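Local atomic coordinates of protein transport protein SEC7 (PDB entry 4OIY), a protein that activates the small GTPase ARF1 at the trans-Golgi network by guanine nucleotide exchange, the chain here being its catalytic Sec7 domain. Residues Y134-S139 with E166-G171; W47-E52 with V78-F83; S13-I18 with K33-D38; D90-F95 with Y138-L143. One frame throughout, in Å; residues are numbered along the deposited sequence. Where two conformers were deposited one is given.

Interaction 1 of 4, residues Y134-S139 with E166-G171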
loop_
_atom_site.group_PDB
_atom_site.type_symbol
_atom_site.label_atom_id
_atom_site.label_comp_id
_atom_site.label_asym_id
_atom_site.label_seq_id
_atom_site.Cartn_x
_atom_site.Cartn_y
_atom_site.Cartn_z
ATOM N N TYR A 134 -5.863 -1.241 -11.622
ATOM C CA TYR A 134 -4.590 -0.530 -11.600
ATOM C C TYR A 134 -4.782 0.956 -11.890
ATOM O O TYR A 134 -4.416 1.801 -11.087
ATOM C CB TYR A 134 -3.634 -1.163 -12.618
ATOM C CG TYR A 134 -2.295 -0.473 -12.825
ATOM C CD1 TYR A 134 -1.289 -0.545 -11.869
ATOM C CD2 TYR A 134 -2.009 0.182 -14.017
ATOM C CE1 TYR A 134 -0.058 0.049 -12.081
ATOM C CE2 TYR A 134 -0.780 0.781 -14.231
ATOM C CZ TYR A 134 0.193 0.712 -13.263
ATOM O OH TYR A 134 1.422 1.305 -13.489
ATOM N N VAL A 135 -5.382 1.283 -13.036
ATOM C CA VAL A 135 -5.538 2.696 -13.387
ATOM C C VAL A 135 -6.516 3.420 -12.473
ATOM O O VAL A 135 -6.325 4.595 -12.149
ATOM C CB VAL A 135 -5.919 2.929 -14.865
ATOM C CG1 VAL A 135 -4.857 2.348 -15.787
ATOM C CG2 VAL A 135 -7.305 2.391 -15.181
ATOM N N LEU A 136 -7.565 2.718 -12.046
ATOM C CA LEU A 136 -8.545 3.313 -11.151
ATOM C C LEU A 136 -7.899 3.693 -9.825
ATOM O O LEU A 136 -8.242 4.715 -9.244
ATOM C CB LEU A 136 -9.715 2.354 -10.928
ATOM C CG LEU A 136 -10.853 2.846 -10.028
ATOM C CD1 LEU A 136 -11.390 4.182 -10.514
ATOM C CD2 LEU A 136 -11.963 1.810 -9.984
ATOM N N SER A 137 -6.944 2.883 -9.367
ATOM C CA SER A 137 -6.262 3.157 -8.104
ATOM C C SER A 137 -5.522 4.494 -8.133
ATOM O O SER A 137 -5.545 5.232 -7.166
ATOM C CB SER A 137 -5.309 2.020 -7.747
ATOM O OG SER A 137 -6.039 0.839 -7.501
ATOM N N TYR A 138 -4.874 4.821 -9.253
ATOM C CA TYR A 138 -4.217 6.130 -9.371
ATOM C C TYR A 138 -5.212 7.282 -9.358
ATOM O O TYR A 138 -4.969 8.319 -8.753
ATOM C CB TYR A 138 -3.364 6.228 -10.640
ATOM C CG TYR A 138 -2.111 5.413 -10.543
ATOM C CD1 TYR A 138 -0.953 5.950 -9.992
ATOM C CD2 TYR A 138 -2.088 4.098 -10.969
ATOM C CE1 TYR A 138 0.196 5.190 -9.878
ATOM C CE2 TYR A 138 -0.948 3.339 -10.874
ATOM C CZ TYR A 138 0.192 3.891 -10.325
ATOM O OH TYR A 138 1.323 3.124 -10.221
ATOM N N SER A 139 -6.350 7.082 -10.017
ATOM C CA SER A 139 -7.379 8.109 -10.039
ATOM C C SER A 139 -7.939 8.338 -8.637
ATOM O O SER A 139 -8.245 9.469 -8.263
ATOM C CB SER A 139 -8.489 7.719 -11.011
ATOM O OG SER A 139 -9.471 8.721 -11.075
ATOM N N GLU A 166 -12.672 7.664 -18.046
ATOM C CA GLU A 166 -13.309 7.261 -19.296
ATOM C C GLU A 166 -12.548 6.102 -19.934
ATOM O O GLU A 166 -11.318 6.107 -19.991
ATOM C CB GLU A 166 -13.408 8.437 -20.267
ATOM C CG GLU A 166 -14.521 9.404 -19.909
ATOM C CD GLU A 166 -14.606 10.597 -20.843
ATOM O OE1 GLU A 166 -13.890 10.633 -21.876
ATOM O OE2 GLU A 166 -15.406 11.505 -20.533
ATOM N N GLY A 167 -13.296 5.094 -20.367
ATOM C CA GLY A 167 -12.760 3.996 -21.154
ATOM C C GLY A 167 -11.986 2.912 -20.429
ATOM O O GLY A 167 -11.494 1.990 -21.075
ATOM N N ILE A 168 -11.875 2.988 -19.105
ATOM C CA ILE A 168 -10.939 2.111 -18.390
ATOM C C ILE A 168 -11.405 0.668 -18.212
ATOM O O ILE A 168 -10.596 -0.191 -17.874
ATOM C CB ILE A 168 -10.476 2.687 -17.024
ATOM C CG1 ILE A 168 -11.608 2.704 -15.985
ATOM C CG2 ILE A 168 -9.856 4.067 -17.229
ATOM C CD1 ILE A 168 -11.114 2.929 -14.570
ATOM N N ASP A 169 -12.689 0.395 -18.445
ATOM C CA ASP A 169 -13.212 -0.965 -18.315
ATOM C C ASP A 169 -13.124 -1.692 -19.653
ATOM O O ASP A 169 -14.109 -1.815 -20.372
ATOM C CB ASP A 169 -14.655 -0.947 -17.803
ATOM C CG ASP A 169 -15.204 -2.343 -17.548
ATOM O OD1 ASP A 169 -14.410 -3.270 -17.270
ATOM O OD2 ASP A 169 -16.437 -2.516 -17.631
ATOM N N ASN A 170 -11.924 -2.155 -19.980
ATOM C CA ASN A 170 -11.662 -2.858 -21.236
ATOM C C ASN A 170 -12.091 -2.036 -22.464
ATOM O O ASN A 170 -12.575 -2.580 -23.463
ATOM C CB ASN A 170 -12.335 -4.241 -21.212
ATOM C CG ASN A 170 -11.497 -5.324 -21.880
ATOM O OD1 ASN A 170 -10.286 -5.181 -22.068
ATOM N ND2 ASN A 170 -12.147 -6.428 -22.228
ATOM N N GLY A 171 -11.913 -0.719 -22.383
ATOM C CA GLY A 171 -12.211 0.163 -23.510
ATOM C C GLY A 171 -13.597 0.771 -23.454
ATOM O O GLY A 171 -14.009 1.450 -24.391
#
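Ile-168 leans from the loop that follows helix 158-164 onto Val-135 and Leu-136, neighbours on one flank of helix 130-148. Already at its root the isoleucine is in contact, with CB 3.7 Å from Val-135 CG2. The short branch continues along the same methyl, Ile-168 CG2 standing 3.7 Å from Val-135 CG2, and the two side chains run antiparallel alongside each other. The long branch starts from CG1 wedged between the backbone N and the carbonyl carbon (chi1 70°) and then runs extended (chi2 166°). Its tip, CD1, thereby lies in the angle between two residues, 3.9 Å from Val-135 CG2 and 3.9 Å from Leu-136 CB. Both branches of a beta-branched residue are used: one valine methyl, CG2, meets CB, CG2 and CD1 of Ile-168, and Leu-136 CB shares CD1, which suits a shallow contact at the border of the core. Here the loop between helices 158-164 and 176-188 packs on helix 130-148 of the all-helical Sec7 domain. Next along the loop, Asp-169 is the centre of an inverse gamma turn, and a weak bond joins Asn-170 N to Ile-168 O across it. Gly-167 and Gly-171 take positive phi, where a side chain would be unfavourable; at Gly-171 it would also clash with the preceding carbonyl O. The backbone carbonyl of Ile-168 is also bonded to Thr-132 OG1 on helix 130-148, a polar tie beside the apolar one. The side chain of Leu-136 packs against Leu-179 and Leu-182 of helix 176-188.

Interaction 2 of 4, residues W47-E52 with V78-F83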
loop_
_atom_site.group_PDB
_atom_site.type_symbol
_atom_site.label_atom_id
_atom_site.label_comp_id
_atom_site.label_asym_id
_atom_site.label_seq_id
_atom_site.Cartn_x
_atom_site.Cartn_y
_atom_site.Cartn_z
ATOM N N TRP A 47 6.345 -10.177 9.490
ATOM C CA TRP A 47 6.936 -9.373 10.563
ATOM C C TRP A 47 6.663 -7.873 10.367
ATOM O O TRP A 47 6.320 -7.167 11.319
ATOM C CB TRP A 47 8.440 -9.649 10.695
ATOM C CG TRP A 47 9.064 -8.960 11.890
ATOM C CD1 TRP A 47 9.082 -9.404 13.187
ATOM C CD2 TRP A 47 9.747 -7.704 11.891
ATOM N NE1 TRP A 47 9.740 -8.502 13.989
ATOM C CE2 TRP A 47 10.146 -7.442 13.222
ATOM C CE3 TRP A 47 10.056 -6.770 10.897
ATOM C CZ2 TRP A 47 10.846 -6.290 13.577
ATOM C CZ3 TRP A 47 10.756 -5.624 11.257
ATOM C CH2 TRP A 47 11.139 -5.395 12.580
ATOM N N LEU A 48 6.784 -7.388 9.134
ATOM C CA LEU A 48 6.463 -5.988 8.836
ATOM C C LEU A 48 5.029 -5.641 9.241
ATOM O O LEU A 48 4.787 -4.587 9.839
ATOM C CB LEU A 48 6.690 -5.680 7.347
ATOM C CG LEU A 48 8.137 -5.780 6.841
ATOM C CD1 LEU A 48 8.218 -5.543 5.341
ATOM C CD2 LEU A 48 9.057 -4.825 7.584
ATOM N N LEU A 49 4.087 -6.536 8.948
ATOM C CA LEU A 49 2.667 -6.270 9.207
ATOM C C LEU A 49 2.236 -6.490 10.654
ATOM O O LEU A 49 1.286 -5.857 11.127
ATOM C CB LEU A 49 1.799 -7.122 8.280
ATOM C CG LEU A 49 1.793 -6.626 6.831
ATOM C CD1 LEU A 49 1.269 -7.694 5.885
ATOM C CD2 LEU A 49 0.973 -5.348 6.695
ATOM N N GLU A 50 2.934 -7.373 11.359
ATOM C CA GLU A 50 2.562 -7.740 12.730
ATOM C C GLU A 50 3.183 -6.805 13.775
ATOM O O GLU A 50 2.658 -6.662 14.884
ATOM C CB GLU A 50 2.983 -9.191 13.015
ATOM C CG GLU A 50 1.977 -10.276 12.637
ATOM C CD GLU A 50 1.380 -10.143 11.243
ATOM O OE1 GLU A 50 1.754 -10.943 10.359
ATOM O OE2 GLU A 50 0.512 -9.263 11.031
ATOM N N THR A 51 4.288 -6.158 13.420
ATOM C CA THR A 51 5.106 -5.440 14.397
ATOM C C THR A 51 4.749 -3.961 14.485
ATOM O O THR A 51 4.829 -3.245 13.496
ATOM C CB THR A 51 6.600 -5.566 14.040
ATOM O OG1 THR A 51 6.955 -6.947 13.912
ATOM C CG2 THR A 51 7.482 -4.912 15.102
ATOM N N GLU A 52 4.391 -3.499 15.683
ATOM C CA GLU A 52 4.070 -2.096 15.906
ATOM C C GLU A 52 5.350 -1.295 16.057
ATOM O O GLU A 52 6.339 -1.811 16.544
ATOM C CB GLU A 52 3.204 -1.928 17.159
ATOM C CG GLU A 52 1.812 -2.512 16.992
ATOM C CD GLU A 52 0.918 -2.335 18.207
ATOM O OE1 GLU A 52 -0.238 -2.807 18.137
ATOM O OE2 GLU A 52 1.350 -1.734 19.222
ATOM N N VAL A 78 1.890 -7.715 0.027
ATOM C CA VAL A 78 0.559 -7.543 -0.569
ATOM C C VAL A 78 -0.257 -8.829 -0.417
ATOM O O VAL A 78 -1.449 -8.768 -0.149
ATOM C CB VAL A 78 0.616 -7.112 -2.054
ATOM C CG1 VAL A 78 -0.786 -6.855 -2.590
ATOM C CG2 VAL A 78 1.464 -5.857 -2.217
ATOM N N ASP A 79 0.395 -9.980 -0.556
ATOM C CA ASP A 79 -0.296 -11.274 -0.447
ATOM C C ASP A 79 -0.903 -11.531 0.929
ATOM O O ASP A 79 -1.802 -12.366 1.045
ATOM C CB ASP A 79 0.643 -12.443 -0.777
ATOM C CG ASP A 79 0.865 -12.631 -2.260
ATOM O OD1 ASP A 79 0.155 -12.017 -3.086
ATOM O OD2 ASP A 79 1.768 -13.434 -2.600
ATOM N N GLU A 80 -0.407 -10.852 1.965
ATOM C CA GLU A 80 -0.948 -10.996 3.323
ATOM C C GLU A 80 -2.284 -10.284 3.530
ATOM O O GLU A 80 -2.993 -10.565 4.494
ATOM C CB GLU A 80 0.068 -10.503 4.354
ATOM C CG GLU A 80 1.300 -11.381 4.429
ATOM C CD GLU A 80 0.969 -12.772 4.930
ATOM O OE1 GLU A 80 0.345 -12.875 6.002
ATOM O OE2 GLU A 80 1.324 -13.751 4.244
ATOM N N PHE A 81 -2.635 -9.376 2.630
ATOM C CA PHE A 81 -3.882 -8.634 2.752
ATOM C C PHE A 81 -5.055 -9.473 2.280
ATOM O O PHE A 81 -4.948 -10.215 1.290
ATOM C CB PHE A 81 -3.836 -7.337 1.941
ATOM C CG PHE A 81 -3.008 -6.264 2.572
ATOM C CD1 PHE A 81 -1.629 -6.324 2.501
ATOM C CD2 PHE A 81 -3.602 -5.202 3.243
ATOM C CE1 PHE A 81 -0.850 -5.349 3.085
ATOM C CE2 PHE A 81 -2.829 -4.229 3.843
ATOM C CZ PHE A 81 -1.448 -4.299 3.752
ATOM N N ASP A 82 -6.171 -9.349 2.992
ATOM C CA ASP A 82 -7.422 -9.946 2.560
ATOM C C ASP A 82 -8.350 -8.836 2.101
ATOM O O ASP A 82 -8.931 -8.133 2.918
ATOM C CB ASP A 82 -8.058 -10.749 3.695
ATOM C CG ASP A 82 -9.245 -11.577 3.232
ATOM O OD1 ASP A 82 -9.582 -11.535 2.026
ATOM O OD2 ASP A 82 -9.834 -12.291 4.079
ATOM N N PHE A 83 -8.465 -8.677 0.784
ATOM C CA PHE A 83 -9.360 -7.686 0.183
ATOM C C PHE A 83 -10.709 -8.278 -0.208
ATOM O O PHE A 83 -11.518 -7.599 -0.831
ATOM C CB PHE A 83 -8.723 -7.080 -1.075
ATOM C CG PHE A 83 -7.383 -6.426 -0.848
ATOM C CD1 PHE A 83 -7.187 -5.514 0.188
ATOM C CD2 PHE A 83 -6.327 -6.689 -1.704
ATOM C CE1 PHE A 83 -5.957 -4.898 0.371
ATOM C CE2 PHE A 83 -5.095 -6.077 -1.519
ATOM C CZ PHE A 83 -4.915 -5.179 -0.482
HETATM O O HOH W 1 0.360 -10.766 8.047
#
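Leu-49 forks toward the C-terminal end of helix 68-79 and the residues that follow, giving one methyl to Glu-80 and the other to Phe-81. Its side chain crosses both partners obliquely. CD1 presses on the aliphatic root of the glutamate, with Leu-49 CD1 to Glu-80 CB a tight 3.4 Å, while CD2 approaches the far end of the phenylalanine ring at a slant, 4.0 Å from Phe-81 CZ. Glu-80 can serve an apolar neighbour because its chain bends at chi2 (-65°), leaving CB and CG to the leucine and carrying the carboxylate elsewhere. There Glu-80 OE1 forms a salt bridge with Lys-46 and accepts a bond from a water at 2.9 Å. The same water donates to Glu-50 OE1 at 2.7 Å, so it links two carboxylates whose like charges would otherwise probably repel; the lysine should ease this further. Behind Leu-49 comes Thr-51, the first residue past the helix, whose OG1 donates to the carbonyl O of Trp-47 at 2.7 Å. The Phe-81 ring also meets Phe-95 edge-to-face. Methyl packing beside water-bridged carboxylates is in keeping with its place: a surface contact between the C-terminal ends of two helices in the all-helical right-handed superhelix of the Sec7 domain.

Interaction 3 of 4, residues S13-I18 with K33-D38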
loop_
_atom_site.group_PDB
_atom_site.type_symbol
_atom_site.label_atom_id
_atom_site.label_comp_id
_atom_site.label_asym_id
_atom_site.label_seq_id
_atom_site.Cartn_x
_atom_site.Cartn_y
_atom_site.Cartn_z
ATOM N N SER A 13 12.411 -3.655 20.826
ATOM C CA SER A 13 12.468 -2.221 20.532
ATOM C C SER A 13 13.833 -1.822 19.973
ATOM O O SER A 13 13.924 -0.999 19.068
ATOM C CB SER A 13 12.114 -1.392 21.770
ATOM O OG SER A 13 10.755 -1.604 22.132
ATOM N N GLU A 14 14.893 -2.434 20.488
ATOM C CA GLU A 14 16.230 -2.224 19.935
ATOM C C GLU A 14 16.305 -2.663 18.470
ATOM O O GLU A 14 16.871 -1.949 17.646
ATOM C CB GLU A 14 17.284 -2.950 20.776
ATOM C CG GLU A 14 17.521 -2.294 22.132
ATOM C CD GLU A 14 18.435 -3.096 23.049
ATOM O OE1 GLU A 14 18.527 -4.331 22.896
ATOM O OE2 GLU A 14 19.059 -2.485 23.948
ATOM N N CYS A 15 15.716 -3.813 18.150
ATOM C CA CYS A 15 15.678 -4.315 16.766
ATOM C C CYS A 15 14.854 -3.416 15.842
ATOM O O CYS A 15 15.193 -3.237 14.669
ATOM C CB CYS A 15 15.095 -5.729 16.711
ATOM S SG CYS A 15 16.156 -7.043 17.356
ATOM N N ILE A 16 13.763 -2.869 16.371
ATOM C CA ILE A 16 12.918 -1.945 15.613
ATOM C C ILE A 16 13.702 -0.666 15.304
ATOM O O ILE A 16 13.607 -0.119 14.203
ATOM C CB ILE A 16 11.606 -1.646 16.375
ATOM C CG1 ILE A 16 10.707 -2.887 16.330
ATOM C CG2 ILE A 16 10.884 -0.430 15.795
ATOM C CD1 ILE A 16 9.503 -2.828 17.244
ATOM N N ALA A 17 14.492 -0.203 16.263
ATOM C CA ALA A 17 15.344 0.964 16.031
ATOM C C ALA A 17 16.363 0.692 14.926
ATOM O O ALA A 17 16.597 1.552 14.067
ATOM C CB ALA A 17 16.046 1.384 17.317
ATOM N N ILE A 18 16.951 -0.502 14.935
ATOM C CA ILE A 18 17.897 -0.890 13.883
ATOM C C ILE A 18 17.171 -0.898 12.540
ATOM O O ILE A 18 17.689 -0.379 11.552
ATOM C CB ILE A 18 18.544 -2.264 14.164
ATOM C CG1 ILE A 18 19.408 -2.196 15.425
ATOM C CG2 ILE A 18 19.395 -2.717 12.984
ATOM C CD1 ILE A 18 19.802 -3.552 15.961
ATOM N N LYS A 33 18.521 -12.894 16.917
ATOM C CA LYS A 33 17.870 -12.732 18.217
ATOM C C LYS A 33 16.557 -13.504 18.361
ATOM O O LYS A 33 15.944 -13.482 19.427
ATOM C CB LYS A 33 17.646 -11.248 18.507
ATOM C CG LYS A 33 18.942 -10.467 18.658
ATOM C CD LYS A 33 18.718 -8.963 18.716
ATOM C CE LYS A 33 17.746 -8.560 19.817
ATOM N NZ LYS A 33 18.148 -9.045 21.168
ATOM N N GLY A 34 16.127 -14.182 17.298
ATOM C CA GLY A 34 14.969 -15.072 17.355
ATOM C C GLY A 34 13.616 -14.429 17.097
ATOM O O GLY A 34 12.581 -15.083 17.244
ATOM N N PHE A 35 13.612 -13.157 16.710
ATOM C CA PHE A 35 12.362 -12.450 16.412
ATOM C C PHE A 35 11.838 -12.768 15.017
ATOM O O PHE A 35 10.666 -12.530 14.726
ATOM C CB PHE A 35 12.551 -10.939 16.553
ATOM C CG PHE A 35 12.690 -10.479 17.971
ATOM C CD1 PHE A 35 11.646 -10.647 18.870
ATOM C CD2 PHE A 35 13.856 -9.871 18.412
ATOM C CE1 PHE A 35 11.764 -10.224 20.181
ATOM C CE2 PHE A 35 13.978 -9.445 19.722
ATOM C CZ PHE A 35 12.931 -9.622 20.607
ATOM N N LEU A 36 12.712 -13.301 14.167
ATOM C CA LEU A 36 12.385 -13.602 12.781
ATOM C C LEU A 36 12.862 -15.013 12.442
ATOM O O LEU A 36 14.028 -15.353 12.652
ATOM C CB LEU A 36 13.056 -12.565 11.881
ATOM C CG LEU A 36 12.663 -12.487 10.408
ATOM C CD1 LEU A 36 11.162 -12.303 10.244
ATOM C CD2 LEU A 36 13.424 -11.363 9.727
ATOM N N LYS A 37 11.951 -15.830 11.921
ATOM C CA LYS A 37 12.228 -17.242 11.641
ATOM C C LYS A 37 13.378 -17.410 10.651
ATOM O O LYS A 37 14.309 -18.184 10.882
ATOM C CB LYS A 37 10.967 -17.914 11.089
ATOM C CG LYS A 37 11.035 -19.428 11.005
ATOM C CD LYS A 37 9.796 -19.987 10.321
ATOM C CE LYS A 37 9.757 -21.507 10.373
ATOM N NZ LYS A 37 9.606 -22.025 11.763
ATOM N N ASP A 38 13.295 -16.682 9.544
ATOM C CA ASP A 38 14.299 -16.738 8.493
ATOM C C ASP A 38 14.143 -15.502 7.608
ATOM O O ASP A 38 13.321 -14.632 7.906
ATOM C CB ASP A 38 14.154 -18.039 7.685
ATOM C CG ASP A 38 12.744 -18.255 7.160
ATOM O OD1 ASP A 38 12.139 -17.294 6.642
ATOM O OD2 ASP A 38 12.240 -19.400 7.250
#
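Cys-15 is the residue of helix 11-21 through which this segment meets Lys-33 and Phe-35. First comes Ser-13, its CB pointing away from the other segment, with OG bonded to OG1 of Thr-10, just before the helix begins. Glu-14 stands at the exposed margin, and its OE1 is 5.0 Å from Lys-33 NZ, too far for a salt bridge though probably still mildly attractive. Cys-15 points its CB at the other segment. The sulfur lies alongside the aliphatic part of the lysine, with Cys-15 SG 3.3 Å from Lys-33 CE, a close approach. Bends at chi3 (55°) and chi4 (56°) fold the lysine chain over the thiol before it reaches its charged end. Phe-35 offers its ring obliquely: Cys-15 SG is 3.8 Å from Phe-35 CD2 and 4.9 Å from the ring centroid, 66° off the ring normal, a sulfur-aromatic contact. Lys-33 CE lies in plane at the edge of that ring, and the small, polarisable thiol rests where the two meet, touching both. The setting is the first pair of helices of the Sec7 domain: helix 23-32 closes in a Schellman motif at Gly-34, whose positive phi reverses the chain and brings Phe-35 back to helix 11-21. Leu-30 of helix 23-32 touches both Cys-15 and Phe-35. One residue further on, Ile-16 faces elsewhere, toward Thr-51 and Leu-54, and Ile-18, a turn beyond the cysteine, packs on Lys-25.

Interaction 4 of 4, residues D90-F95 with Y138-L143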
loop_
_atom_site.group_PDB
_atom_site.type_symbol
_atom_site.label_atom_id
_atom_site.label_comp_id
_atom_site.label_asym_id
_atom_site.label_seq_id
_atom_site.Cartn_x
_atom_site.Cartn_y
_atom_site.Cartn_z
ATOM N N ASP A 90 -11.962 0.702 -0.044
ATOM C CA ASP A 90 -11.647 0.141 1.262
ATOM C C ASP A 90 -10.366 -0.681 1.217
ATOM O O ASP A 90 -9.553 -0.629 2.141
ATOM C CB ASP A 90 -12.834 -0.646 1.812
ATOM C CG ASP A 90 -13.890 0.271 2.442
ATOM O OD1 ASP A 90 -13.560 1.426 2.800
ATOM O OD2 ASP A 90 -15.040 -0.158 2.580
ATOM N N ALA A 91 -10.161 -1.399 0.118
ATOM C CA ALA A 91 -8.918 -2.143 -0.080
ATOM C C ALA A 91 -7.719 -1.210 -0.174
ATOM O O ALA A 91 -6.721 -1.421 0.497
ATOM C CB ALA A 91 -9.008 -3.018 -1.318
ATOM N N LEU A 92 -7.845 -0.161 -0.979
ATOM C CA LEU A 92 -6.784 0.839 -1.110
ATOM C C LEU A 92 -6.469 1.527 0.225
ATOM O O LEU A 92 -5.300 1.794 0.535
ATOM C CB LEU A 92 -7.192 1.890 -2.138
ATOM C CG LEU A 92 -6.107 2.767 -2.753
ATOM C CD1 LEU A 92 -5.110 1.911 -3.511
ATOM C CD2 LEU A 92 -6.763 3.785 -3.666
ATOM N N ARG A 93 -7.503 1.828 1.013
ATOM C CA ARG A 93 -7.303 2.490 2.303
ATOM C C ARG A 93 -6.503 1.582 3.233
ATOM O O ARG A 93 -5.530 2.017 3.857
ATOM C CB ARG A 93 -8.635 2.896 2.966
ATOM C CG ARG A 93 -8.400 3.781 4.192
ATOM C CD ARG A 93 -9.631 4.388 4.853
ATOM N NE ARG A 93 -10.496 5.191 3.978
ATOM C CZ ARG A 93 -11.572 4.727 3.349
ATOM N NH1 ARG A 93 -11.922 3.450 3.455
ATOM N NH2 ARG A 93 -12.297 5.537 2.593
ATOM N N SER A 94 -6.902 0.318 3.309
ATOM C CA SER A 94 -6.203 -0.661 4.131
ATOM C C SER A 94 -4.737 -0.779 3.710
ATOM O O SER A 94 -3.833 -0.758 4.539
ATOM C CB SER A 94 -6.888 -2.023 4.032
ATOM O OG SER A 94 -6.126 -3.026 4.681
ATOM N N PHE A 95 -4.520 -0.863 2.405
ATOM C CA PHE A 95 -3.186 -1.035 1.848
ATOM C C PHE A 95 -2.296 0.200 2.062
ATOM O O PHE A 95 -1.203 0.099 2.623
ATOM C CB PHE A 95 -3.321 -1.350 0.357
ATOM C CG PHE A 95 -2.021 -1.667 -0.327
ATOM C CD1 PHE A 95 -1.209 -2.689 0.131
ATOM C CD2 PHE A 95 -1.638 -0.969 -1.466
ATOM C CE1 PHE A 95 -0.012 -2.983 -0.509
ATOM C CE2 PHE A 95 -0.454 -1.262 -2.116
ATOM C CZ PHE A 95 0.362 -2.274 -1.638
ATOM N N TYR A 138 -4.874 4.821 -9.253
ATOM C CA TYR A 138 -4.217 6.130 -9.371
ATOM C C TYR A 138 -5.212 7.282 -9.358
ATOM O O TYR A 138 -4.969 8.319 -8.753
ATOM C CB TYR A 138 -3.364 6.228 -10.640
ATOM C CG TYR A 138 -2.111 5.413 -10.543
ATOM C CD1 TYR A 138 -0.953 5.950 -9.992
ATOM C CD2 TYR A 138 -2.088 4.098 -10.969
ATOM C CE1 TYR A 138 0.196 5.190 -9.878
ATOM C CE2 TYR A 138 -0.948 3.339 -10.874
ATOM C CZ TYR A 138 0.192 3.891 -10.325
ATOM O OH TYR A 138 1.323 3.124 -10.221
ATOM N N SER A 139 -6.350 7.082 -10.017
ATOM C CA SER A 139 -7.379 8.109 -10.039
ATOM C C SER A 139 -7.939 8.338 -8.637
ATOM O O SER A 139 -8.245 9.469 -8.263
ATOM C CB SER A 139 -8.489 7.719 -11.011
ATOM O OG SER A 139 -9.471 8.721 -11.075
ATOM N N LEU A 140 -8.061 7.261 -7.866
ATOM C CA LEU A 140 -8.558 7.347 -6.503
ATOM C C LEU A 140 -7.549 8.031 -5.595
ATOM O O LEU A 140 -7.937 8.810 -4.734
ATOM C CB LEU A 140 -8.911 5.961 -5.957
ATOM C CG LEU A 140 -10.141 5.311 -6.599
ATOM C CD1 LEU A 140 -10.229 3.835 -6.261
ATOM C CD2 LEU A 140 -11.409 6.045 -6.186
ATOM N N ILE A 141 -6.260 7.751 -5.783
ATOM C CA ILE A 141 -5.220 8.431 -5.002
ATOM C C ILE A 141 -5.238 9.930 -5.293
ATOM O O ILE A 141 -5.143 10.757 -4.377
ATOM C CB ILE A 141 -3.822 7.844 -5.292
ATOM C CG1 ILE A 141 -3.699 6.445 -4.677
ATOM C CG2 ILE A 141 -2.723 8.751 -4.734
ATOM C CD1 ILE A 141 -2.530 5.648 -5.197
ATOM N N MET A 142 -5.380 10.288 -6.562
ATOM C CA MET A 142 -5.423 11.707 -6.947
ATOM C C MET A 142 -6.658 12.404 -6.389
ATOM O O MET A 142 -6.584 13.538 -5.934
ATOM C CB MET A 142 -5.398 11.861 -8.462
ATOM C CG MET A 142 -5.456 13.312 -8.899
ATOM S SD MET A 142 -5.152 13.535 -10.649
ATOM C CE MET A 142 -6.480 12.677 -11.456
ATOM N N LEU A 143 -7.795 11.720 -6.435
ATOM C CA LEU A 143 -9.037 12.268 -5.901
ATOM C C LEU A 143 -8.868 12.515 -4.416
ATOM O O LEU A 143 -9.255 13.566 -3.906
ATOM C CB LEU A 143 -10.197 11.295 -6.138
ATOM C CG LEU A 143 -11.524 11.699 -5.496
ATOM C CD1 LEU A 143 -12.077 12.981 -6.099
ATOM C CD2 LEU A 143 -12.535 10.579 -5.608
#
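Leu-92 reaches from helix 88-96 to Leu-140 and Ile-141 on helix 130-148, a buried helix-to-helix contact inside the all-alpha Sec7 domain. One methyl does the touching: Leu-92 CD2 is 3.8 Å from Leu-140 CB and 4.2 Å from Ile-141 CG1. It therefore rests against the bases and stems of two consecutive residues, not against their tips. With CG opposite the backbone N (chi1 -161°), the leucine reaches toward helix 130-148. Its side chain lies aslant that of Leu-140 and at about a right angle to that of Ile-141, whose CB points along the flank while its CG1 branch swings back to the leucine. Branched aliphatic residues fit such a place because they fill it without leaving polar groups to be satisfied.

Around this first shell, Met-112 of helix 105-122 touches Leu-92, and Phe-161 and Ile-186, from helices 158-164 and 176-188, pack on Leu-140. Thus helix 130-148 is gripped from several directions. In the same turn as Leu-92, Asp-90 and Arg-93 pair as a salt bridge on a more exposed face of helix 88-96. Arg-93 also uses NH2 to hold the backbone O of Asn-189, near the end of the chain, so NH1 and NH2 have different partners, and NE is hydrogen-bonded as well. The carboxylate oxygen lies almost exactly in the guanidinium plane, 1° out of it, but the bond is bent: Arg-93 NH1 stands 2.7 Å from Asp-90 OD1 with an N-H...O angle of 134°.

Interaction 4 is the buried one and wholly aliphatic; interactions 1 and 3 are partly buried, and interaction 2 lies at the surface, where water and carboxylates join in. Interactions 1 and 4 both use helix 130-148, their centres about 13 Å apart; their segments overlap at Tyr-138 and Ser-139, which take no part in either contact. One presses a loop on the helix, the other a second helix. Interaction 2 touches interaction 4 through Phe-83 on Ala-91 and Phe-81 on Phe-95, and interaction 3 through Ile-16 on Thr-51 and Leu-36 on Trp-47. Sulfur and a lysine chain mark interaction 3, which lies with interaction 2 across the chain's centre from interaction 1.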